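PDB 3E8P: Medium/long-chain acyl-CoA thioesterase YigI, which probably hydrolyses medium- and long-chain fatty acyl-CoA thioesters to the free fatty acid and coenzyme A. Local coordinates for residues L36-D40 with V51-K56; R114-P120 with T152-T158; G123-T129 with R143-E149. All blocks are in the same frame, centred on the assembly; numbering follows the deposited sequence.

Interaction 1: residues L36-D40 with V51-K56; sequences LLGLD and VAINMK
Asp40 and Ala52 form an antiparallel hydrogen-bonded pair, with Asp40 N 2.7 Å from Ala52 O and Ala52 N 2.9 Å from Asp40 O; the chain leaves the end of helix 32-37 at Gly38 and reaches strand 49-54 at Asp40. Two waters link the diverging backbones: one donates to both Leu37 O and Asn54 O, the other donates to Gly38 O and accepts from Asn54 N. Gly38, with positive phi, is the first residue beyond the helix; a side chain there would jam against the preceding carbonyl and come close to the Lys56 ammonium. Lys56 reaches back to the helix end. Its CG sits between backbone N and carbonyl carbon (chi1 65°), and the rest of the chain runs extended until NZ reaches Leu36 O at 2.9 Å, approaching from above the carbonyl plane, while CE lies 3.2 Å from Leu37 O. The positive charge thus meets carbonyls at the C-terminal end of the helix, where the helix dipole would probably add to the attraction. Apolar contacts are few: Ile53 CD1 comes within 4.1 Å of Leu37 CB, and Leu39 CD2 meets Val51 CG1 at 3.8 Å, these two side chains crossing obliquely. Leu37, Leu39, Val51 and Ile53 all pack on helix 70-90, through Thr75, Val79, Val80 and Val72 respectively. Strand 49-54 is bonded along its other edge to strand 125-134, and Leu36 and Leu37 carry the helix end on to Leu36 and Phe33 of the second subunit.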
loop_
_atom_site.group_PDB
_atom_site.type_symbol
_atom_site.label_atom_id
_atom_site.label_comp_id
_atom_site.label_asym_id
_atom_site.label_seq_id
_atom_site.Cartn_x
_atom_site.Cartn_y
_atom_site.Cartn_z
ATOM N N LEU A 36 -5.249 17.434 -20.900
ATOM C CA LEU A 36 -3.878 17.935 -20.899
ATOM C C LEU A 36 -2.913 16.796 -21.217
ATOM O O LEU A 36 -1.918 16.991 -21.906
ATOM C CB LEU A 36 -3.525 18.535 -19.537
ATOM C CG LEU A 36 -2.092 19.060 -19.395
ATOM C CD1 LEU A 36 -1.926 20.371 -20.176
ATOM C CD2 LEU A 36 -1.789 19.291 -17.924
ATOM N N LEU A 37 -3.215 15.608 -20.702
ATOM C CA LEU A 37 -2.371 14.442 -20.931
ATOM C C LEU A 37 -2.713 13.700 -22.218
ATOM O O LEU A 37 -1.833 13.126 -22.855
ATOM C CB LEU A 37 -2.462 13.467 -19.743
ATOM C CG LEU A 37 -1.490 13.677 -18.576
ATOM C CD1 LEU A 37 -1.615 15.093 -18.049
ATOM C CD2 LEU A 37 -1.782 12.669 -17.462
ATOM N N GLY A 38 -3.991 13.718 -22.588
ATOM C CA GLY A 38 -4.441 13.028 -23.785
ATOM C C GLY A 38 -4.990 11.653 -23.424
ATOM O O GLY A 38 -4.979 10.726 -24.232
ATOM N N LEU A 39 -5.463 11.520 -22.191
ATOM C CA LEU A 39 -6.012 10.261 -21.704
ATOM C C LEU A 39 -7.361 9.975 -22.378
ATOM O O LEU A 39 -8.246 10.829 -22.384
ATOM C CB LEU A 39 -6.143 10.344 -20.177
ATOM C CG LEU A 39 -6.578 9.135 -19.353
ATOM C CD1 LEU A 39 -6.130 9.315 -17.913
ATOM C CD2 LEU A 39 -8.081 8.987 -19.426
ATOM N N ASP A 40 -7.501 8.781 -22.958
ATOM C CA ASP A 40 -8.733 8.391 -23.660
ATOM C C ASP A 40 -9.458 7.162 -23.111
ATOM O O ASP A 40 -8.831 6.173 -22.727
ATOM C CB ASP A 40 -8.433 8.105 -25.132
ATOM C CG ASP A 40 -7.855 9.295 -25.856
ATOM O OD1 ASP A 40 -7.500 9.131 -27.040
ATOM O OD2 ASP A 40 -7.757 10.387 -25.255
ATOM N N VAL A 51 -8.591 2.065 -20.907
ATOM C CA VAL A 51 -8.081 3.418 -20.998
ATOM C C VAL A 51 -6.795 3.378 -21.801
ATOM O O VAL A 51 -5.970 2.479 -21.625
ATOM C CB VAL A 51 -7.798 4.008 -19.595
ATOM C CG1 VAL A 51 -7.134 5.361 -19.711
ATOM C CG2 VAL A 51 -9.102 4.145 -18.826
ATOM N N ALA A 52 -6.636 4.349 -22.693
ATOM C CA ALA A 52 -5.446 4.429 -23.522
ATOM C C ALA A 52 -4.931 5.856 -23.547
ATOM O O ALA A 52 -5.692 6.813 -23.376
ATOM C CB ALA A 52 -5.753 3.963 -24.934
ATOM N N ILE A 53 -3.628 5.983 -23.753
ATOM C CA ILE A 53 -2.974 7.272 -23.807
ATOM C C ILE A 53 -1.739 7.110 -24.688
ATOM O O ILE A 53 -0.887 6.258 -24.439
ATOM C CB ILE A 53 -2.562 7.739 -22.381
ATOM C CG1 ILE A 53 -1.804 9.066 -22.453
ATOM C CG2 ILE A 53 -1.703 6.660 -21.700
ATOM C CD1 ILE A 53 -1.511 9.676 -21.085
ATOM N N ASN A 54 -1.650 7.915 -25.739
ATOM C CA ASN A 54 -0.504 7.825 -26.627
ATOM C C ASN A 54 0.660 8.555 -26.018
ATOM O O ASN A 54 0.481 9.517 -25.273
ATOM C CB ASN A 54 -0.814 8.437 -27.992
ATOM C CG ASN A 54 -2.029 7.829 -28.628
ATOM O OD1 ASN A 54 -2.116 6.615 -28.786
ATOM N ND2 ASN A 54 -2.983 8.667 -28.992
HETATM N N MSE A 55 1.857 8.087 -26.340
HETATM C CA MSE A 55 3.080 8.694 -25.853
HETATM C C MSE A 55 3.307 9.977 -26.630
HETATM O O MSE A 55 3.133 10.009 -27.847
HETATM C CB MSE A 55 4.259 7.755 -26.093
HETATM C CG MSE A 55 5.612 8.368 -25.800
HETATM SE SE MSE A 55 5.839 8.681 -23.923
HETATM C CE MSE A 55 6.781 7.049 -23.455
ATOM N N LYS A 56 3.667 11.037 -25.918
ATOM C CA LYS A 56 3.965 12.317 -26.539
ATOM C C LYS A 56 5.084 12.914 -25.711
ATOM O O LYS A 56 5.201 12.624 -24.519
ATOM C CB LYS A 56 2.735 13.243 -26.575
ATOM C CG LYS A 56 2.190 13.714 -25.248
ATOM C CD LYS A 56 1.029 14.691 -25.480
ATOM C CE LYS A 56 0.312 15.046 -24.188
ATOM N NZ LYS A 56 -0.860 15.943 -24.403
HETATM O O HOH W 1 -1.371 11.709 -25.106
HETATM O O HOH W 2 -3.450 10.055 -26.376
#

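Interaction 2: residues R114-P120 with T152-T158; sequences RVDYLRP and THIAFGT
Backbone hydrogen bonds pair Arg114 with Thr158 and Asp116 with Phe156; the straightest runs from Asp116 N to Phe156 O (2.8 Å, 175° at the hydrogen). Beyond them Ile154 O takes Leu118 N at 3.1 Å and, weakly, Arg119 N. One side-chain bond follows: Arg119, bent at chi3 (65°), brings NH1 to His153 O at 2.8 Å, the oxygen lying near the guanidinium plane. Among apolar contacts, Leu118 CD1 stands directly over the centre of one face of the Phe156 ring, 3.6 Å from the centroid, a CH-pi contact, while Ala155 CB lies near Val115 CG1 on the side covered by helix 70-90. The charged pair lies within one strand, two residues apart on the same face: Arg114 grips Asp116 side-on, NE to OD2 at 3.0 Å and NH2 to OD1 at 3.0 Å. An asparagine in place of Asp116 would probably weaken this grip, leaving the Arg114 guanidinium without its countercharge within the strand and more dependent on its salt bridge to Asp112 of the third subunit. Residues 114-116 pair antiparallel with a strand of the second subunit, continuing the sheet across the interface. Ile154 and Ala155 both face Leu146, a classic beta bulge; together with helix 70-90 against the sheet, these antiparallel strands belong to the hotdog fold of the thioesterase superfamily.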
loop_
_atom_site.group_PDB
_atom_site.type_symbol
_atom_site.label_atom_id
_atom_site.label_comp_id
_atom_site.label_asym_id
_atom_site.label_seq_id
_atom_site.Cartn_x
_atom_site.Cartn_y
_atom_site.Cartn_z
ATOM N N ARG A 114 -2.115 1.897 -4.335
ATOM C CA ARG A 114 -0.751 1.411 -4.329
ATOM C C ARG A 114 -0.368 1.106 -5.765
ATOM O O ARG A 114 -1.088 0.412 -6.477
ATOM C CB ARG A 114 -0.606 0.128 -3.510
ATOM C CG ARG A 114 0.763 -0.530 -3.692
ATOM C CD ARG A 114 0.825 -1.921 -3.071
ATOM N NE ARG A 114 2.125 -2.555 -3.282
ATOM C CZ ARG A 114 3.120 -2.581 -2.392
ATOM N NH1 ARG A 114 2.984 -2.007 -1.200
ATOM N NH2 ARG A 114 4.262 -3.190 -2.699
ATOM N N VAL A 115 0.766 1.635 -6.194
ATOM C CA VAL A 115 1.240 1.377 -7.532
ATOM C C VAL A 115 2.552 0.619 -7.436
ATOM O O VAL A 115 3.446 0.994 -6.667
ATOM C CB VAL A 115 1.492 2.684 -8.296
ATOM C CG1 VAL A 115 2.058 2.376 -9.669
ATOM C CG2 VAL A 115 0.204 3.475 -8.411
ATOM N N ASP A 116 2.664 -0.454 -8.200
ATOM C CA ASP A 116 3.891 -1.242 -8.234
ATOM C C ASP A 116 4.505 -1.036 -9.626
ATOM O O ASP A 116 3.913 -1.428 -10.637
ATOM C CB ASP A 116 3.578 -2.727 -7.982
ATOM C CG ASP A 116 3.272 -3.023 -6.505
ATOM O OD1 ASP A 116 4.195 -2.953 -5.660
ATOM O OD2 ASP A 116 2.106 -3.323 -6.189
ATOM N N TYR A 117 5.665 -0.383 -9.663
ATOM C CA TYR A 117 6.386 -0.110 -10.905
ATOM C C TYR A 117 7.244 -1.319 -11.238
ATOM O O TYR A 117 8.261 -1.573 -10.608
ATOM C CB TYR A 117 7.256 1.146 -10.745
ATOM C CG TYR A 117 6.439 2.405 -10.502
ATOM C CD1 TYR A 117 6.119 2.827 -9.213
ATOM C CD2 TYR A 117 5.936 3.141 -11.568
ATOM C CE1 TYR A 117 5.315 3.956 -9.003
ATOM C CE2 TYR A 117 5.138 4.254 -11.369
ATOM C CZ TYR A 117 4.828 4.659 -10.092
ATOM O OH TYR A 117 4.016 5.754 -9.920
ATOM N N LEU A 118 6.823 -2.065 -12.246
ATOM C CA LEU A 118 7.509 -3.294 -12.634
ATOM C C LEU A 118 8.767 -3.105 -13.474
ATOM O O LEU A 118 9.775 -3.765 -13.233
ATOM C CB LEU A 118 6.520 -4.205 -13.379
ATOM C CG LEU A 118 5.170 -4.353 -12.668
ATOM C CD1 LEU A 118 4.170 -5.041 -13.570
ATOM C CD2 LEU A 118 5.372 -5.131 -11.369
ATOM N N ARG A 119 8.702 -2.218 -14.462
ATOM C CA ARG A 119 9.835 -1.957 -15.351
ATOM C C ARG A 119 9.611 -0.644 -16.101
ATOM O O ARG A 119 8.486 -0.167 -16.186
ATOM C CB ARG A 119 10.004 -3.121 -16.335
ATOM C CG ARG A 119 8.738 -3.476 -17.116
ATOM C CD ARG A 119 8.962 -4.717 -17.955
ATOM N NE ARG A 119 9.206 -5.881 -17.112
ATOM C CZ ARG A 119 8.252 -6.645 -16.592
ATOM N NH1 ARG A 119 6.977 -6.380 -16.834
ATOM N NH2 ARG A 119 8.573 -7.664 -15.806
ATOM N N PRO A 120 10.680 -0.054 -16.666
ATOM C CA PRO A 120 10.613 1.213 -17.405
ATOM C C PRO A 120 9.442 1.371 -18.361
ATOM O O PRO A 120 9.135 0.476 -19.155
ATOM C CB PRO A 120 11.957 1.265 -18.127
ATOM C CG PRO A 120 12.862 0.545 -17.178
ATOM C CD PRO A 120 12.016 -0.655 -16.809
ATOM N N THR A 152 3.622 -5.575 -23.129
ATOM C CA THR A 152 4.525 -5.606 -21.979
ATOM C C THR A 152 3.958 -4.861 -20.769
ATOM O O THR A 152 3.626 -3.683 -20.877
ATOM C CB THR A 152 5.876 -4.984 -22.346
ATOM O OG1 THR A 152 6.336 -5.570 -23.572
ATOM C CG2 THR A 152 6.913 -5.235 -21.233
ATOM N N HIS A 153 3.858 -5.542 -19.626
ATOM C CA HIS A 153 3.332 -4.906 -18.426
ATOM C C HIS A 153 4.302 -3.863 -17.888
ATOM O O HIS A 153 5.487 -4.132 -17.698
ATOM C CB HIS A 153 3.021 -5.954 -17.349
ATOM C CG HIS A 153 2.010 -6.971 -17.776
ATOM N ND1 HIS A 153 0.733 -6.629 -18.177
ATOM C CD2 HIS A 153 2.086 -8.319 -17.870
ATOM C CE1 HIS A 153 0.067 -7.726 -18.497
ATOM N NE2 HIS A 153 0.866 -8.763 -18.318
ATOM N N ILE A 154 3.778 -2.669 -17.649
ATOM C CA ILE A 154 4.572 -1.557 -17.161
ATOM C C ILE A 154 4.436 -1.414 -15.659
ATOM O O ILE A 154 5.432 -1.298 -14.938
ATOM C CB ILE A 154 4.126 -0.240 -17.837
ATOM C CG1 ILE A 154 4.257 -0.377 -19.350
ATOM C CG2 ILE A 154 4.980 0.908 -17.370
ATOM C CD1 ILE A 154 5.667 -0.724 -19.820
ATOM N N ALA A 155 3.198 -1.438 -15.187
ATOM C CA ALA A 155 2.928 -1.301 -13.766
ATOM C C ALA A 155 1.587 -1.921 -13.405
ATOM O O ALA A 155 0.723 -2.080 -14.265
ATOM C CB ALA A 155 2.928 0.170 -13.379
ATOM N N PHE A 156 1.441 -2.285 -12.130
ATOM C CA PHE A 156 0.200 -2.839 -11.615
ATOM C C PHE A 156 -0.260 -1.886 -10.531
ATOM O O PHE A 156 0.545 -1.190 -9.918
ATOM C CB PHE A 156 0.393 -4.211 -10.956
ATOM C CG PHE A 156 0.724 -5.321 -11.908
ATOM C CD1 PHE A 156 0.358 -5.258 -13.248
ATOM C CD2 PHE A 156 1.342 -6.472 -11.436
ATOM C CE1 PHE A 156 0.599 -6.336 -14.107
ATOM C CE2 PHE A 156 1.588 -7.549 -12.272
ATOM C CZ PHE A 156 1.212 -7.481 -13.624
ATOM N N GLY A 157 -1.561 -1.872 -10.282
ATOM C CA GLY A 157 -2.094 -1.021 -9.240
ATOM C C GLY A 157 -3.184 -1.730 -8.450
ATOM O O GLY A 157 -3.682 -2.783 -8.850
ATOM N N THR A 158 -3.524 -1.165 -7.300
ATOM C CA THR A 158 -4.603 -1.678 -6.466
ATOM C C THR A 158 -5.206 -0.423 -5.842
ATOM O O THR A 158 -4.492 0.366 -5.219
ATOM C CB THR A 158 -4.093 -2.622 -5.349
ATOM O OG1 THR A 158 -3.403 -3.725 -5.938
ATOM C CG2 THR A 158 -5.252 -3.166 -4.512
#

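Interaction 3: residues G123-T129 with R143-E149; sequences GQIFTGT and RMELHNE
Thr127 and His147 lie side by side, pointing the same way from an antiparallel hydrogen-bonded pair, and Thr129 and Glu145 do the same at the next such pair. The imidazole of His147, whose CG lies between backbone N and carbonyl carbon (chi1 62°), folds back over its neighbour: Thr127 O sits above one ring face, offset toward the rim, and Thr127 CB is 3.5 Å from His147 NE2. In the plane of that ring ND1 donates to Glu145 OE2 at 2.5 Å, reaching the syn side of the carboxylate. The other oxygen, OE1, accepts from Thr129 OG1 at 2.8 Å, nearly along its C-O axis, so the carboxylate is held at both ends. On the reverse face, Leu146 CD1 lies 3.5 Å from Thr127 O and also nears Phe126 CB. There the Phe126 ring meets Asn148 obliquely, Phe126 CE1 lying 3.9 Å from Asn148 CB. The Asn148 amide turns to partners beyond the strands, the backbone N of Gln150 and Thr152 and the carbonyl of Arg122. At the open end of the hairpin Glu149, bent at chi2 (-74°), turns its carboxylate back to the start of the opposite strand: OE1 takes Gln124 N at 2.6 Å and Ile125 N at 3.1 Å, both from the same face and above the carboxylate plane. Gly123 fits close by; any CB would clash with Asn148 CB. Two carboxylates thus work in different ways. Glu149 accepts from two successive backbone N-H groups through one oxygen where strand 125-134 begins, whereas Glu145 links a hydroxyl on one strand to an imidazole on its own, which probably fixes the ring's rotation.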
loop_
_atom_site.group_PDB
_atom_site.type_symbol
_atom_site.label_atom_id
_atom_site.label_comp_id
_atom_site.label_asym_id
_atom_site.label_seq_id
_atom_site.Cartn_x
_atom_site.Cartn_y
_atom_site.Cartn_z
ATOM N N GLY A 123 7.304 2.667 -24.712
ATOM C CA GLY A 123 6.182 2.294 -25.554
ATOM C C GLY A 123 5.616 3.455 -26.354
ATOM O O GLY A 123 5.919 4.619 -26.088
ATOM N N GLN A 124 4.785 3.139 -27.339
ATOM C CA GLN A 124 4.183 4.160 -28.186
ATOM C C GLN A 124 2.792 4.506 -27.690
ATOM O O GLN A 124 2.401 5.680 -27.666
ATOM C CB GLN A 124 4.108 3.661 -29.629
ATOM C CG GLN A 124 5.457 3.286 -30.217
ATOM C CD GLN A 124 5.332 2.634 -31.582
ATOM O OE1 GLN A 124 4.828 3.243 -32.535
ATOM N NE2 GLN A 124 5.784 1.387 -31.686
ATOM N N ILE A 125 2.051 3.474 -27.301
ATOM C CA ILE A 125 0.692 3.625 -26.794
ATOM C C ILE A 125 0.538 2.794 -25.529
ATOM O O ILE A 125 0.822 1.598 -25.529
ATOM C CB ILE A 125 -0.364 3.130 -27.818
ATOM C CG1 ILE A 125 -0.266 3.957 -29.104
ATOM C CG2 ILE A 125 -1.776 3.226 -27.216
ATOM C CD1 ILE A 125 -1.242 3.532 -30.181
ATOM N N PHE A 126 0.086 3.430 -24.455
ATOM C CA PHE A 126 -0.110 2.734 -23.196
ATOM C C PHE A 126 -1.594 2.474 -22.962
ATOM O O PHE A 126 -2.430 3.365 -23.142
ATOM C CB PHE A 126 0.504 3.555 -22.063
ATOM C CG PHE A 126 2.004 3.670 -22.160
ATOM C CD1 PHE A 126 2.822 2.615 -21.769
ATOM C CD2 PHE A 126 2.594 4.806 -22.695
ATOM C CE1 PHE A 126 4.203 2.685 -21.914
ATOM C CE2 PHE A 126 3.977 4.887 -22.844
ATOM C CZ PHE A 126 4.784 3.824 -22.454
ATOM N N THR A 127 -1.906 1.242 -22.561
ATOM C CA THR A 127 -3.278 0.822 -22.322
ATOM C C THR A 127 -3.479 0.285 -20.908
ATOM O O THR A 127 -2.649 -0.460 -20.398
ATOM C CB THR A 127 -3.678 -0.271 -23.335
ATOM O OG1 THR A 127 -3.449 0.214 -24.664
ATOM C CG2 THR A 127 -5.150 -0.649 -23.174
ATOM N N GLY A 128 -4.597 0.655 -20.290
ATOM C CA GLY A 128 -4.883 0.206 -18.943
ATOM C C GLY A 128 -6.243 -0.451 -18.763
ATOM O O GLY A 128 -7.252 -0.012 -19.321
ATOM N N THR A 129 -6.261 -1.523 -17.980
ATOM C CA THR A 129 -7.491 -2.250 -17.685
ATOM C C THR A 129 -7.488 -2.568 -16.201
ATOM O O THR A 129 -6.461 -2.436 -15.528
ATOM C CB THR A 129 -7.584 -3.591 -18.462
ATOM O OG1 THR A 129 -6.587 -4.495 -17.970
ATOM C CG2 THR A 129 -7.372 -3.366 -19.973
ATOM N N ARG A 143 -8.061 -3.876 -8.872
ATOM C CA ARG A 143 -6.703 -4.121 -9.333
ATOM C C ARG A 143 -6.598 -3.483 -10.722
ATOM O O ARG A 143 -7.505 -3.616 -11.543
ATOM C CB ARG A 143 -6.413 -5.621 -9.420
ATOM C CG ARG A 143 -5.836 -6.192 -8.137
ATOM C CD ARG A 143 -5.314 -7.605 -8.307
ATOM N NE ARG A 143 -4.509 -8.004 -7.153
ATOM C CZ ARG A 143 -3.949 -9.201 -6.999
ATOM N NH1 ARG A 143 -4.099 -10.136 -7.930
ATOM N NH2 ARG A 143 -3.234 -9.456 -5.911
HETATM N N MSE A 144 -5.508 -2.773 -10.982
HETATM C CA MSE A 144 -5.336 -2.135 -12.276
HETATM C C MSE A 144 -4.051 -2.615 -12.915
HETATM O O MSE A 144 -3.156 -3.106 -12.236
HETATM C CB MSE A 144 -5.288 -0.612 -12.137
HETATM C CG MSE A 144 -6.520 0.003 -11.510
HETATM SE SE MSE A 144 -6.585 -0.266 -9.561
HETATM C CE MSE A 144 -5.769 1.372 -9.005
ATOM N N GLU A 145 -3.951 -2.429 -14.219
ATOM C CA GLU A 145 -2.781 -2.866 -14.947
ATOM C C GLU A 145 -2.544 -1.966 -16.150
ATOM O O GLU A 145 -3.480 -1.591 -16.858
ATOM C CB GLU A 145 -3.000 -4.320 -15.381
ATOM C CG GLU A 145 -2.162 -4.807 -16.522
ATOM C CD GLU A 145 -2.591 -4.249 -17.870
ATOM O OE1 GLU A 145 -3.811 -4.193 -18.160
ATOM O OE2 GLU A 145 -1.692 -3.879 -18.647
ATOM N N LEU A 146 -1.283 -1.616 -16.364
ATOM C CA LEU A 146 -0.891 -0.780 -17.491
ATOM C C LEU A 146 0.159 -1.530 -18.322
ATOM O O LEU A 146 1.135 -2.055 -17.779
ATOM C CB LEU A 146 -0.295 0.540 -16.996
ATOM C CG LEU A 146 -0.033 1.583 -18.087
ATOM C CD1 LEU A 146 -1.361 2.195 -18.530
ATOM C CD2 LEU A 146 0.897 2.673 -17.563
ATOM N N HIS A 147 -0.053 -1.591 -19.632
ATOM C CA HIS A 147 0.889 -2.248 -20.535
ATOM C C HIS A 147 1.082 -1.349 -21.756
ATOM O O HIS A 147 0.338 -0.383 -21.929
ATOM C CB HIS A 147 0.373 -3.635 -20.961
ATOM C CG HIS A 147 -0.916 -3.614 -21.728
ATOM N ND1 HIS A 147 -2.150 -3.754 -21.125
ATOM C CD2 HIS A 147 -1.160 -3.503 -23.058
ATOM C CE1 HIS A 147 -3.096 -3.733 -22.048
ATOM N NE2 HIS A 147 -2.521 -3.581 -23.230
ATOM N N ASN A 148 2.086 -1.635 -22.584
ATOM C CA ASN A 148 2.318 -0.831 -23.789
ATOM C C ASN A 148 1.726 -1.569 -24.994
ATOM O O ASN A 148 1.109 -2.625 -24.825
ATOM C CB ASN A 148 3.808 -0.540 -23.994
ATOM C CG ASN A 148 4.603 -1.768 -24.372
ATOM O OD1 ASN A 148 4.042 -2.819 -24.687
ATOM N ND2 ASN A 148 5.926 -1.637 -24.356
ATOM N N GLU A 149 1.922 -1.039 -26.201
ATOM C CA GLU A 149 1.310 -1.642 -27.395
ATOM C C GLU A 149 1.773 -3.056 -27.756
ATOM O O GLU A 149 1.120 -3.744 -28.552
ATOM C CB GLU A 149 1.456 -0.707 -28.616
ATOM C CG GLU A 149 2.826 -0.685 -29.302
ATOM C CD GLU A 149 3.904 0.055 -28.523
ATOM O OE1 GLU A 149 3.575 0.803 -27.572
ATOM O OE2 GLU A 149 5.096 -0.101 -28.872
#

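How the interactions relate
Interaction 1 comes first along the chain: it closes a short loop of ten residues, joining the end of helix 32-37 and the start of strand 40-44 to strand 49-54. It is complete before the other two begin. Interaction 2 closes a longer loop from strand 109-117 to strand 153-162, and within that loop is nested interaction 3, the hairpin of strands 125-134 and 139-148. All three meet in one antiparallel sheet. Strand 49-54 lies next to 125-134, where Val51 O is 2.6 Å from Gly128 N, and 139-148 lies next to 153-162. Interactions 1 and 2 do not touch, their centres about 17 Å apart, and interaction 3 bridges them.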